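Local structure of scyllo-inositol 2-dehydrogenase (NADP(+)) IolW (3GDO) at residues N124-K135 against H181-L189; W271-L282 against E293-S301. The protein catalyses the reversible NADPH-dependent reduction of scyllo-inosose to scyllo-inositol, and cannot use NADH in place of NADPH. One frame throughout, in Å; residues are numbered along the deposited sequence.

Contact 1: N124-K135 against H181-L189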
loop_
_atom_site.group_PDB
_atom_site.type_symbol
_atom_site.label_atom_id
_atom_site.label_comp_id
_atom_site.label_asym_id
_atom_site.label_seq_id
_atom_site.Cartn_x
_atom_site.Cartn_y
_atom_site.Cartn_z
ATOM N N ASN B 124 -22.186 -2.968 8.738
ATOM C CA ASN B 124 -22.383 -1.721 9.442
ATOM C C ASN B 124 -21.215 -0.759 9.324
ATOM O O ASN B 124 -21.380 0.390 9.675
ATOM C CB ASN B 124 -22.775 -1.937 10.910
ATOM C CG ASN B 124 -21.667 -2.549 11.743
ATOM O OD1 ASN B 124 -20.865 -3.336 11.269
ATOM N ND2 ASN B 124 -21.638 -2.185 13.016
ATOM N N ARG B 125 -20.053 -1.220 8.830
ATOM C CA ARG B 125 -18.914 -0.298 8.623
ATOM C C ARG B 125 -19.201 0.754 7.559
ATOM O O ARG B 125 -18.375 1.644 7.357
ATOM C CB ARG B 125 -17.585 -1.022 8.254
ATOM C CG ARG B 125 -16.952 -1.947 9.295
ATOM C CD ARG B 125 -17.612 -1.897 10.619
ATOM N NE ARG B 125 -16.774 -2.481 11.652
ATOM C CZ ARG B 125 -17.188 -3.373 12.553
ATOM N NH1 ARG B 125 -18.435 -3.835 12.555
ATOM N NH2 ARG B 125 -16.336 -3.814 13.466
ATOM N N ARG B 126 -20.343 0.674 6.866
ATOM C CA ARG B 126 -20.757 1.802 6.036
ATOM C C ARG B 126 -21.162 2.983 6.925
ATOM O O ARG B 126 -21.328 4.079 6.418
ATOM C CB ARG B 126 -21.914 1.476 5.099
ATOM C CG ARG B 126 -21.626 0.422 4.036
ATOM C CD ARG B 126 -22.855 0.223 3.155
ATOM N NE ARG B 126 -22.728 -0.979 2.347
ATOM C CZ ARG B 126 -23.650 -1.424 1.498
ATOM N NH1 ARG B 126 -24.809 -0.769 1.313
ATOM N NH2 ARG B 126 -23.422 -2.549 0.836
ATOM N N TRP B 127 -21.366 2.752 8.218
ATOM C CA TRP B 127 -21.680 3.873 9.161
ATOM C C TRP B 127 -20.563 4.142 10.194
ATOM O O TRP B 127 -20.808 4.747 11.250
ATOM C CB TRP B 127 -23.112 3.731 9.782
ATOM C CG TRP B 127 -24.191 3.752 8.682
ATOM C CD1 TRP B 127 -24.876 4.858 8.189
ATOM C CD2 TRP B 127 -24.652 2.628 7.917
ATOM N NE1 TRP B 127 -25.707 4.478 7.160
ATOM C CE2 TRP B 127 -25.596 3.118 6.978
ATOM C CE3 TRP B 127 -24.323 1.257 7.908
ATOM C CZ2 TRP B 127 -26.232 2.288 6.061
ATOM C CZ3 TRP B 127 -24.961 0.429 6.997
ATOM C CH2 TRP B 127 -25.918 0.947 6.094
ATOM N N ASP B 128 -19.338 3.690 9.880
ATOM C CA ASP B 128 -18.120 4.078 10.613
ATOM C C ASP B 128 -17.844 5.572 10.388
ATOM O O ASP B 128 -18.111 6.100 9.289
ATOM C CB ASP B 128 -16.900 3.277 10.126
ATOM C CG ASP B 128 -16.747 1.943 10.826
ATOM O OD1 ASP B 128 -17.672 1.515 11.547
ATOM O OD2 ASP B 128 -15.668 1.297 10.676
ATOM N N ASN B 129 -17.340 6.262 11.426
ATOM C CA ASN B 129 -17.044 7.695 11.265
ATOM C C ASN B 129 -16.207 8.044 10.030
ATOM O O ASN B 129 -16.600 8.894 9.219
ATOM C CB ASN B 129 -16.487 8.347 12.554
ATOM C CG ASN B 129 -15.383 7.541 13.264
ATOM O OD1 ASN B 129 -14.624 6.723 12.676
ATOM N ND2 ASN B 129 -15.277 7.795 14.552
ATOM N N ASP B 130 -15.064 7.369 9.871
ATOM C CA ASP B 130 -14.147 7.680 8.775
ATOM C C ASP B 130 -14.824 7.519 7.420
ATOM O O ASP B 130 -14.732 8.414 6.555
ATOM C CB ASP B 130 -12.843 6.852 8.873
ATOM C CG ASP B 130 -13.073 5.381 9.271
ATOM O OD1 ASP B 130 -14.168 4.828 8.982
ATOM O OD2 ASP B 130 -12.143 4.752 9.869
ATOM N N PHE B 131 -15.510 6.389 7.230
ATOM C CA PHE B 131 -16.199 6.143 5.978
ATOM C C PHE B 131 -17.297 7.184 5.713
ATOM O O PHE B 131 -17.456 7.646 4.594
ATOM C CB PHE B 131 -16.748 4.717 5.904
ATOM C CG PHE B 131 -17.210 4.332 4.529
ATOM C CD1 PHE B 131 -16.308 4.150 3.507
ATOM C CD2 PHE B 131 -18.554 4.145 4.259
ATOM C CE1 PHE B 131 -16.730 3.818 2.237
ATOM C CE2 PHE B 131 -18.997 3.821 2.994
ATOM C CZ PHE B 131 -18.083 3.637 1.976
ATOM N N LEU B 132 -18.006 7.589 6.750
ATOM C CA LEU B 132 -19.033 8.590 6.586
ATOM C C LEU B 132 -18.388 9.885 6.136
ATOM O O LEU B 132 -18.934 10.574 5.265
ATOM C CB LEU B 132 -19.834 8.797 7.887
ATOM C CG LEU B 132 -20.871 7.696 8.193
ATOM C CD1 LEU B 132 -21.645 8.084 9.449
ATOM C CD2 LEU B 132 -21.832 7.418 6.987
ATOM N N THR B 133 -17.234 10.198 6.732
ATOM C CA THR B 133 -16.480 11.416 6.400
ATOM C C THR B 133 -16.095 11.441 4.916
ATOM O O THR B 133 -16.383 12.422 4.225
ATOM C CB THR B 133 -15.262 11.540 7.290
ATOM O OG1 THR B 133 -15.687 11.427 8.653
ATOM C CG2 THR B 133 -14.476 12.864 7.033
ATOM N N ILE B 134 -15.467 10.363 4.443
ATOM C CA ILE B 134 -15.239 10.116 3.004
ATOM C C ILE B 134 -16.462 10.305 2.070
ATOM O O ILE B 134 -16.367 11.004 1.037
ATOM C CB ILE B 134 -14.594 8.725 2.778
ATOM C CG1 ILE B 134 -13.137 8.700 3.309
ATOM C CG2 ILE B 134 -14.670 8.291 1.284
ATOM C CD1 ILE B 134 -12.658 7.229 3.737
ATOM N N LYS B 135 -17.585 9.668 2.393
ATOM C CA LYS B 135 -18.821 9.896 1.614
ATOM C C LYS B 135 -19.251 11.378 1.618
ATOM O O LYS B 135 -19.702 11.905 0.610
ATOM C CB LYS B 135 -19.967 9.010 2.112
ATOM C CG LYS B 135 -19.893 7.593 1.561
ATOM C CD LYS B 135 -21.031 6.708 2.067
ATOM C CE LYS B 135 -22.395 7.195 1.567
ATOM N NZ LYS B 135 -23.392 6.125 1.719
ATOM N N HIS B 181 -15.330 -6.120 5.442
ATOM C CA HIS B 181 -15.733 -4.739 5.743
ATOM C C HIS B 181 -15.220 -3.691 4.735
ATOM O O HIS B 181 -15.945 -2.754 4.385
ATOM C CB HIS B 181 -15.222 -4.332 7.113
ATOM C CG HIS B 181 -15.908 -5.008 8.254
ATOM N ND1 HIS B 181 -17.252 -4.849 8.521
ATOM C CD2 HIS B 181 -15.422 -5.818 9.228
ATOM C CE1 HIS B 181 -17.566 -5.531 9.612
ATOM N NE2 HIS B 181 -16.477 -6.147 10.045
ATOM N N ILE B 182 -13.957 -3.800 4.330
ATOM C CA ILE B 182 -13.370 -2.753 3.487
ATOM C C ILE B 182 -13.646 -3.013 2.003
ATOM O O ILE B 182 -13.675 -2.087 1.194
ATOM C CB ILE B 182 -11.851 -2.516 3.836
ATOM C CG1 ILE B 182 -11.016 -3.798 3.680
ATOM C CG2 ILE B 182 -11.724 -2.008 5.287
ATOM C CD1 ILE B 182 -9.451 -3.506 3.737
ATOM N N ILE B 183 -13.905 -4.287 1.674
ATOM C CA ILE B 183 -14.427 -4.672 0.372
ATOM C C ILE B 183 -15.841 -4.080 0.182
ATOM O O ILE B 183 -16.152 -3.509 -0.868
ATOM C CB ILE B 183 -14.456 -6.202 0.229
ATOM C CG1 ILE B 183 -13.038 -6.743 0.039
ATOM C CG2 ILE B 183 -15.366 -6.655 -0.958
ATOM C CD1 ILE B 183 -12.956 -8.310 0.176
ATOM N N ASP B 184 -16.679 -4.187 1.201
ATOM C CA ASP B 184 -18.060 -3.695 1.106
ATOM C C ASP B 184 -18.044 -2.194 0.848
ATOM O O ASP B 184 -18.825 -1.659 0.009
ATOM C CB ASP B 184 -18.861 -4.006 2.395
ATOM C CG ASP B 184 -20.290 -3.404 2.371
ATOM O OD1 ASP B 184 -21.141 -3.929 1.622
ATOM O OD2 ASP B 184 -20.572 -2.400 3.104
ATOM N N GLN B 185 -17.152 -1.508 1.564
ATOM C CA GLN B 185 -17.037 -0.059 1.438
ATOM C C GLN B 185 -16.656 0.297 0.007
ATOM O O GLN B 185 -17.240 1.210 -0.606
ATOM C CB GLN B 185 -15.986 0.464 2.399
ATOM C CG GLN B 185 -16.470 0.481 3.847
ATOM C CD GLN B 185 -15.460 1.075 4.830
ATOM O OE1 GLN B 185 -14.272 1.161 4.548
ATOM N NE2 GLN B 185 -15.944 1.497 5.982
ATOM N N THR B 186 -15.691 -0.455 -0.527
ATOM C CA THR B 186 -15.186 -0.225 -1.883
ATOM C C THR B 186 -16.271 -0.468 -2.922
ATOM O O THR B 186 -16.406 0.328 -3.881
ATOM C CB THR B 186 -13.950 -1.103 -2.225
ATOM O OG1 THR B 186 -12.988 -1.012 -1.154
ATOM C CG2 THR B 186 -13.324 -0.645 -3.507
ATOM N N LEU B 187 -17.010 -1.576 -2.766
ATOM C CA LEU B 187 -18.124 -1.896 -3.682
ATOM C C LEU B 187 -19.186 -0.804 -3.563
ATOM O O LEU B 187 -19.733 -0.362 -4.562
ATOM C CB LEU B 187 -18.712 -3.243 -3.358
ATOM C CG LEU B 187 -17.750 -4.430 -3.572
ATOM C CD1 LEU B 187 -18.497 -5.704 -3.337
ATOM C CD2 LEU B 187 -17.075 -4.417 -4.904
ATOM N N HIS B 188 -19.404 -0.330 -2.346
ATOM C CA HIS B 188 -20.410 0.693 -2.091
ATOM C C HIS B 188 -20.060 1.942 -2.859
ATOM O O HIS B 188 -20.933 2.580 -3.461
ATOM C CB HIS B 188 -20.537 1.006 -0.592
ATOM C CG HIS B 188 -21.676 1.921 -0.253
ATOM N ND1 HIS B 188 -22.995 1.616 -0.541
ATOM C CD2 HIS B 188 -21.693 3.136 0.345
ATOM C CE1 HIS B 188 -23.775 2.591 -0.104
ATOM N NE2 HIS B 188 -23.012 3.526 0.430
ATOM N N LEU B 189 -18.783 2.306 -2.838
ATOM C CA LEU B 189 -18.355 3.538 -3.498
ATOM C C LEU B 189 -18.293 3.441 -5.017
ATOM O O LEU B 189 -18.639 4.384 -5.671
ATOM C CB LEU B 189 -17.006 4.036 -2.967
ATOM C CG LEU B 189 -16.815 4.581 -1.556
ATOM C CD1 LEU B 189 -15.354 4.963 -1.421
ATOM C CD2 LEU B 189 -17.709 5.792 -1.269
HETATM O O HOH W 1 -19.260 -3.752 6.867
HETATM O O HOH W 2 -14.331 2.006 8.362
#

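Contact 2: W271-L282 against E293-S301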
loop_
_atom_site.group_PDB
_atom_site.type_symbol
_atom_site.label_atom_id
_atom_site.label_comp_id
_atom_site.label_asym_id
_atom_site.label_seq_id
_atom_site.Cartn_x
_atom_site.Cartn_y
_atom_site.Cartn_z
ATOM N N TRP B 271 -22.162 10.298 20.511
ATOM C CA TRP B 271 -21.942 8.917 20.096
ATOM C C TRP B 271 -21.241 8.859 18.734
ATOM O O TRP B 271 -21.645 9.542 17.777
ATOM C CB TRP B 271 -23.248 8.107 20.065
ATOM C CG TRP B 271 -23.005 6.675 19.678
ATOM C CD1 TRP B 271 -23.042 6.150 18.415
ATOM C CD2 TRP B 271 -22.661 5.582 20.561
ATOM N NE1 TRP B 271 -22.744 4.808 18.454
ATOM C CE2 TRP B 271 -22.506 4.429 19.752
ATOM C CE3 TRP B 271 -22.471 5.469 21.951
ATOM C CZ2 TRP B 271 -22.169 3.168 20.282
ATOM C CZ3 TRP B 271 -22.131 4.207 22.492
ATOM C CH2 TRP B 271 -21.994 3.071 21.649
ATOM N N GLY B 272 -20.182 8.048 18.673
ATOM C CA GLY B 272 -19.451 7.789 17.424
ATOM C C GLY B 272 -18.446 8.859 17.025
ATOM O O GLY B 272 -17.881 8.799 15.928
ATOM N N ALA B 273 -18.223 9.836 17.915
ATOM C CA ALA B 273 -17.269 10.935 17.665
ATOM C C ALA B 273 -15.841 10.383 17.506
ATOM O O ALA B 273 -15.429 9.476 18.226
ATOM C CB ALA B 273 -17.299 11.962 18.803
ATOM N N ASP B 274 -15.101 10.957 16.579
ATOM C CA ASP B 274 -13.715 10.576 16.379
ATOM C C ASP B 274 -12.841 11.383 17.336
ATOM O O ASP B 274 -13.282 12.407 17.883
ATOM C CB ASP B 274 -13.325 10.828 14.916
ATOM C CG ASP B 274 -12.152 9.936 14.438
ATOM O OD1 ASP B 274 -11.582 9.202 15.262
ATOM O OD2 ASP B 274 -11.798 10.012 13.239
ATOM N N VAL B 275 -11.633 10.888 17.577
ATOM C CA VAL B 275 -10.621 11.594 18.363
ATOM C C VAL B 275 -9.910 12.634 17.461
ATOM O O VAL B 275 -9.489 12.294 16.357
ATOM C CB VAL B 275 -9.576 10.595 18.958
ATOM C CG1 VAL B 275 -8.754 11.278 19.998
ATOM C CG2 VAL B 275 -10.266 9.389 19.596
ATOM N N PRO B 276 -9.801 13.906 17.912
ATOM C CA PRO B 276 -9.164 14.990 17.129
ATOM C C PRO B 276 -7.790 14.672 16.537
ATOM O O PRO B 276 -7.466 15.166 15.465
ATOM C CB PRO B 276 -9.036 16.124 18.145
ATOM C CG PRO B 276 -10.224 15.919 19.054
ATOM C CD PRO B 276 -10.373 14.411 19.181
ATOM N N GLU B 277 -7.001 13.851 17.226
ATOM C CA GLU B 277 -5.671 13.489 16.743
ATOM C C GLU B 277 -5.784 12.633 15.495
ATOM O O GLU B 277 -4.833 12.551 14.720
ATOM C CB GLU B 277 -4.808 12.796 17.812
ATOM C CG GLU B 277 -5.569 12.092 18.990
ATOM C CD GLU B 277 -6.074 13.072 20.094
ATOM O OE1 GLU B 277 -6.560 12.599 21.151
ATOM O OE2 GLU B 277 -5.989 14.313 19.922
ATOM N N PHE B 278 -6.960 12.035 15.277
ATOM C CA PHE B 278 -7.125 11.048 14.201
ATOM C C PHE B 278 -7.919 11.568 13.037
ATOM O O PHE B 278 -8.179 10.818 12.095
ATOM C CB PHE B 278 -7.755 9.761 14.746
ATOM C CG PHE B 278 -6.807 8.949 15.609
ATOM C CD1 PHE B 278 -5.814 8.173 15.030
ATOM C CD2 PHE B 278 -6.901 8.975 16.989
ATOM C CE1 PHE B 278 -4.926 7.417 15.826
ATOM C CE2 PHE B 278 -6.015 8.234 17.797
ATOM C CZ PHE B 278 -5.033 7.447 17.210
ATOM N N TYR B 279 -8.313 12.849 13.095
ATOM C CA TYR B 279 -9.063 13.463 12.005
ATOM C C TYR B 279 -8.201 13.350 10.747
ATOM O O TYR B 279 -6.961 13.487 10.832
ATOM C CB TYR B 279 -9.365 14.954 12.279
ATOM C CG TYR B 279 -10.368 15.294 13.398
ATOM C CD1 TYR B 279 -11.141 14.297 14.036
ATOM C CD2 TYR B 279 -10.574 16.638 13.778
ATOM C CE1 TYR B 279 -12.075 14.630 15.044
ATOM C CE2 TYR B 279 -11.498 16.990 14.782
ATOM C CZ TYR B 279 -12.238 15.980 15.409
ATOM O OH TYR B 279 -13.134 16.318 16.385
ATOM N N GLY B 280 -8.836 13.081 9.606
ATOM C CA GLY B 280 -8.125 12.971 8.346
ATOM C C GLY B 280 -7.576 14.300 7.832
ATOM O O GLY B 280 -8.097 15.362 8.166
ATOM N N LYS B 281 -6.516 14.236 7.025
ATOM C CA LYS B 281 -6.010 15.410 6.309
ATOM C C LYS B 281 -6.367 15.366 4.841
ATOM O O LYS B 281 -6.077 14.378 4.136
ATOM C CB LYS B 281 -4.494 15.567 6.496
ATOM C CG LYS B 281 -4.128 15.590 7.966
ATOM C CD LYS B 281 -2.669 15.904 8.250
ATOM C CE LYS B 281 -2.520 16.265 9.743
ATOM N NZ LYS B 281 -1.096 16.473 10.153
ATOM N N LEU B 282 -7.009 16.443 4.395
ATOM C CA LEU B 282 -7.336 16.642 2.999
ATOM C C LEU B 282 -6.366 17.661 2.426
ATOM O O LEU B 282 -6.240 18.778 2.943
ATOM C CB LEU B 282 -8.782 17.153 2.827
ATOM C CG LEU B 282 -9.290 17.373 1.399
ATOM C CD1 LEU B 282 -9.681 16.063 0.726
ATOM C CD2 LEU B 282 -10.476 18.336 1.386
ATOM N N GLU B 293 -5.828 20.622 4.917
ATOM C CA GLU B 293 -6.898 20.895 5.885
ATOM C C GLU B 293 -7.167 19.663 6.757
ATOM O O GLU B 293 -7.244 18.547 6.242
ATOM C CB GLU B 293 -8.148 21.171 5.086
ATOM C CG GLU B 293 -8.915 22.440 5.380
ATOM C CD GLU B 293 -10.056 22.600 4.383
ATOM O OE1 GLU B 293 -9.802 22.529 3.146
ATOM O OE2 GLU B 293 -11.212 22.772 4.825
ATOM N N THR B 294 -7.307 19.853 8.060
ATOM C CA THR B 294 -7.751 18.793 8.959
ATOM C C THR B 294 -9.287 18.735 8.939
ATOM O O THR B 294 -9.937 19.737 9.240
ATOM C CB THR B 294 -7.180 19.022 10.381
ATOM O OG1 THR B 294 -5.770 18.834 10.335
ATOM C CG2 THR B 294 -7.718 18.047 11.379
ATOM N N ILE B 295 -9.860 17.578 8.568
ATOM C CA ILE B 295 -11.324 17.413 8.455
ATOM C C ILE B 295 -11.920 16.718 9.691
ATOM O O ILE B 295 -11.647 15.528 9.924
ATOM C CB ILE B 295 -11.730 16.615 7.190
ATOM C CG1 ILE B 295 -11.018 17.147 5.936
ATOM C CG2 ILE B 295 -13.249 16.606 7.007
ATOM C CD1 ILE B 295 -11.437 18.555 5.495
ATOM N N PRO B 296 -12.720 17.452 10.508
ATOM C CA PRO B 296 -13.340 16.767 11.656
ATOM C C PRO B 296 -14.273 15.664 11.142
ATOM O O PRO B 296 -15.042 15.894 10.221
ATOM C CB PRO B 296 -14.110 17.898 12.394
ATOM C CG PRO B 296 -13.496 19.202 11.853
ATOM C CD PRO B 296 -13.129 18.873 10.420
ATOM N N SER B 297 -14.148 14.456 11.685
ATOM C CA SER B 297 -14.894 13.307 11.171
ATOM C C SER B 297 -16.396 13.430 11.471
ATOM O O SER B 297 -16.763 13.877 12.546
ATOM C CB SER B 297 -14.347 12.015 11.793
ATOM O OG SER B 297 -12.930 11.936 11.701
ATOM N N VAL B 298 -17.255 13.051 10.529
ATOM C CA VAL B 298 -18.699 12.857 10.806
ATOM C C VAL B 298 -18.802 11.779 11.892
ATOM O O VAL B 298 -18.048 10.808 11.848
ATOM C CB VAL B 298 -19.439 12.354 9.557
ATOM C CG1 VAL B 298 -20.924 12.057 9.859
ATOM C CG2 VAL B 298 -19.316 13.360 8.425
ATOM N N ASN B 299 -19.684 11.957 12.870
ATOM C CA ASN B 299 -19.896 10.958 13.916
ATOM C C ASN B 299 -20.319 9.612 13.318
ATOM O O ASN B 299 -21.078 9.581 12.387
ATOM C CB ASN B 299 -20.917 11.453 14.968
ATOM C CG ASN B 299 -20.323 12.526 15.905
ATOM O OD1 ASN B 299 -19.540 13.360 15.462
ATOM N ND2 ASN B 299 -20.686 12.496 17.188
ATOM N N GLY B 300 -19.787 8.507 13.828
ATOM C CA GLY B 300 -20.223 7.182 13.369
ATOM C C GLY B 300 -21.650 6.934 13.857
ATOM O O GLY B 300 -22.028 7.407 14.950
ATOM N N SER B 301 -22.435 6.194 13.078
ATOM C CA SER B 301 -23.893 6.068 13.337
ATOM C C SER B 301 -24.443 4.684 13.002
ATOM O O SER B 301 -25.171 4.528 12.009
ATOM C CB SER B 301 -24.620 7.133 12.499
ATOM O OG SER B 301 -26.000 7.163 12.792
HETATM O O HOH W 3 -23.945 9.312 16.039
HETATM O O HOH W 4 -11.640 12.922 9.407
#

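Contact 1: N124-K135 against H181-L189
With CG beside its backbone N and an extended chain from CG to NE, Arg126 reaches across to Asp184 on helix 181-189, whose CG stands opposite its own backbone N (chi1 176°), a torsion that brings both carboxylate oxygens to the guanidinium. The grip is side-on: Arg126 NE meets Asp184 OD2 at 2.7 Å and Arg126 NH2 meets Asp184 OD1 at 2.8 Å, both on the syn side, with guanidinium and carboxylate planes only 10° apart. Two nearly straight bonds, one to each oxygen, hold the carboxylate flat against rotation, and Glu325 adds a second salt bridge at NH2. One turn later His188 lies over a face of the same guanidinium; Arg126 CD sits above the centre of the His188 ring, 4.0 Å from its centroid. The imidazole edge is taken by Lys135, whose NZ donates to NE2 within the ring plane. Arg126 extends from the 3-10 segment 124-126, which follows the last Rossmann strand, 119-122, and leads into helix 129-139; Lys135 and Phe131 carry the helix-to-helix part. The axes of 129-135 and 181-189, the latter in the C-terminal alpha/beta domain of this Gfo/Idh/MocA dehydrogenase, run nearly parallel and come within 12.2 Å. Phe131 packs between them: the Gln185 amide stacks almost parallel on its ring, and CG approaches the same face. Gln185 NE2 also donates to Arg125 O at 2.8 Å, from well above the carbonyl plane, and to a water shared with Asp128 and Asp130, while Gln185 OE1 bonds Tyr239. At the opposite end from Lys135, the bent Arg125 chain lays its guanidinium on His181, centres 4.1 Å apart, with NH2 paired to Glu257.

Contact 2: W271-L282 against E293-S301
The base of the antiparallel beta hairpin formed by strands 280-286 and 289-295, with the two irregular chains that lead into and out of it, makes up this contact. Reciprocal backbone bonds define the pair Leu282 with Glu293: Leu282 N to Glu293 O at 2.8 Å and Glu293 N to Leu282 O at 2.7 Å. Lys281 and Thr294 follow as a non-hydrogen-bonded pair, their side chains side by side on one face, while Leu282 CB packs on Ile295 CG1 on the other. Beyond Ile295 N to Gly280 O the strands diverge, and a water bridges the gap by accepting from Gly280 N and donating to Ile295 O and Ser297 OG. Tyr279 is sandwiched there. Pro296 CA lies over one ring face, 3.6 Å from the centroid and 16° off the normal, Pro276 CA over the opposite face, and Thr294 CG2 at the edge. Ser297 OG, beside its backbone N (chi1 -49°), donates to the anti lone pair of Asp274 OD2 at 2.7 Å; the same oxygen forms a salt bridge with Lys250. Farther along, Gly300 N donates to Gly272 O at 2.9 Å in a nearly straight bond (175°). The two glycine CA atoms are just 4.2 Å apart, and Asn299 ND2 adds a bond to Trp271 O. Strand 246-250 lies next to 280-286 in the mixed sheet, Phe248 touching both Leu282 and Ile295; Thr133 of helix 129-139 touches Ile295 and Ser297, and Trp271 packs on helix 256-261.

Overall arrangement
From the N terminus, the chain completes the parallel Rossmann sheet with strand 119-122 and enters contact 1 directly. Contact 1 closes a loop of 45 residues, containing strand 146-152, when helix 174-190 returns beside helix 129-139. Contact 2 opens later, after further strands of the mixed sheet and helix 256-261, and closes a ten-residue link, mostly the rest of its hairpin. The two loops are in series, neither nested nor crossed. Their centres lie 14 Å apart, yet they meet directly: Trp127 O is 2.8 Å from Ser301 N and Thr133 OG1 2.9 Å from Val298 N, both probable hydrogen bonds, tying the chain leaving the edge hairpin to the turn before helix 129-139 and to the helix itself.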